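Side-chain contact in enolase-phosphatase E1 (Saccharomyces cerevisiae, PDB 2G80), which probably catalyses, with magnesium, the enolization and then dephosphorylation of a diketo-methylthiopentyl phosphate in the methionine salvage pathway: residues H115-E118 / K123-V126. Residues are numbered along the deposited sequence; the frame is centred on the assembly and turned at random.
Sequences HGYE and KAPV
The ring of Y117, in the last turn of helix 103-118, meets the main chain of K123 and A124 edge-on where the loop leading to helix 128-136 passes beside the helix end in this HAD-like hydrolase. The evidence is positional: both K123 C and A124 N lie near the ring plane, beside the CE1 edge, with Y117 CE1 4.0 Å from A124 N. The CA atoms of Y117 and K123 are 6.1 Å apart, and the first torsion sets CG opposite the carbonyl carbon (chi1 -75°), which carries the ring across to the K123-A124 peptide.

Apolar contact is looser. Y117 CE1 stands 4.5 Å from A124 CB, and both residues are buried, with F47 and L52 of helix 46-65 and L153 and L154 of helix 148-156 packed round the tyrosine; L154 also touches A124. The side chain of Y117 lies about 10 Å from that of the magnesium ligand E39.

The polar end of K123 is held elsewhere: its CB points away from segment 115-118, and its NZ hydrogen-bonds to H166 O. P125 centres an inverse gamma turn, closed by V126 N donating to A124 O at 2.9 Å.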
loop_
_atom_site.group_PDB
_atom_site.type_symbol
_atom_site.label_atom_id
_atom_site.label_comp_id
_atom_site.label_asym_id
_atom_site.label_seq_id
_atom_site.Cartn_x
_atom_site.Cartn_y
_atom_site.Cartn_z
ATOM N N HIS A 115 12.212 4.845 -9.413
ATOM C CA HIS A 115 13.635 4.744 -9.706
ATOM C C HIS A 115 14.329 3.932 -8.618
ATOM O O HIS A 115 15.221 3.172 -8.934
ATOM C CB HIS A 115 14.301 6.138 -9.878
ATOM C CG HIS A 115 15.789 6.079 -10.079
ATOM N ND1 HIS A 115 16.360 5.714 -11.282
ATOM C CD2 HIS A 115 16.823 6.306 -9.225
ATOM C CE1 HIS A 115 17.676 5.727 -11.160
ATOM N NE2 HIS A 115 17.985 6.085 -9.927
ATOM N N GLY A 116 13.961 4.143 -7.357
ATOM C CA GLY A 116 14.478 3.339 -6.228
ATOM C C GLY A 116 14.227 1.840 -6.417
ATOM O O GLY A 116 15.135 1.030 -6.289
ATOM N N TYR A 117 12.991 1.485 -6.744
ATOM C CA TYR A 117 12.642 0.094 -7.036
ATOM C C TYR A 117 13.373 -0.462 -8.278
ATOM O O TYR A 117 14.010 -1.529 -8.204
ATOM C CB TYR A 117 11.158 -0.043 -7.240
ATOM C CG TYR A 117 10.298 0.010 -5.982
ATOM C CD1 TYR A 117 10.394 -0.981 -5.020
ATOM C CD2 TYR A 117 9.306 0.991 -5.816
ATOM C CE1 TYR A 117 9.573 -0.974 -3.877
ATOM C CE2 TYR A 117 8.466 1.009 -4.696
ATOM C CZ TYR A 117 8.611 0.006 -3.714
ATOM O OH TYR A 117 7.833 -0.040 -2.567
ATOM N N GLU A 118 13.316 0.285 -9.389
ATOM C CA GLU A 118 13.945 -0.128 -10.677
ATOM C C GLU A 118 15.449 -0.268 -10.650
ATOM O O GLU A 118 16.005 -1.115 -11.353
ATOM C CB GLU A 118 13.576 0.835 -11.792
ATOM C CG GLU A 118 12.148 0.721 -12.231
ATOM C CD GLU A 118 11.665 1.907 -13.094
ATOM O OE1 GLU A 118 12.511 2.692 -13.582
ATOM O OE2 GLU A 118 10.428 2.028 -13.282
ATOM N N LYS A 123 13.161 -2.700 -2.098
ATOM C CA LYS A 123 12.371 -3.887 -2.400
ATOM C C LYS A 123 11.293 -3.985 -1.358
ATOM O O LYS A 123 11.573 -3.740 -0.192
ATOM C CB LYS A 123 13.292 -5.115 -2.381
ATOM C CG LYS A 123 14.303 -5.108 -3.552
ATOM C CD LYS A 123 15.384 -6.103 -3.406
ATOM C CE LYS A 123 16.505 -5.814 -4.395
ATOM N NZ LYS A 123 17.616 -6.773 -4.201
ATOM N N ALA A 124 10.077 -4.342 -1.755
ATOM C CA ALA A 124 8.929 -4.420 -0.815
ATOM C C ALA A 124 8.959 -5.750 -0.030
ATOM O O ALA A 124 8.842 -6.831 -0.630
ATOM C CB ALA A 124 7.616 -4.242 -1.550
ATOM N N PRO A 125 9.099 -5.682 1.311
ATOM C CA PRO A 125 9.190 -6.879 2.147
ATOM C C PRO A 125 7.852 -7.615 2.399
ATOM O O PRO A 125 7.376 -7.687 3.533
ATOM C CB PRO A 125 9.787 -6.325 3.459
ATOM C CG PRO A 125 9.290 -4.964 3.554
ATOM C CD PRO A 125 9.120 -4.459 2.145
ATOM N N VAL A 126 7.274 -8.233 1.379
ATOM C CA VAL A 126 6.030 -8.967 1.564
ATOM C C VAL A 126 6.303 -10.269 2.301
ATOM O O VAL A 126 7.232 -11.001 1.960
ATOM C CB VAL A 126 5.306 -9.190 0.242
ATOM C CG1 VAL A 126 4.003 -10.000 0.425
ATOM C CG2 VAL A 126 5.010 -7.815 -0.426
#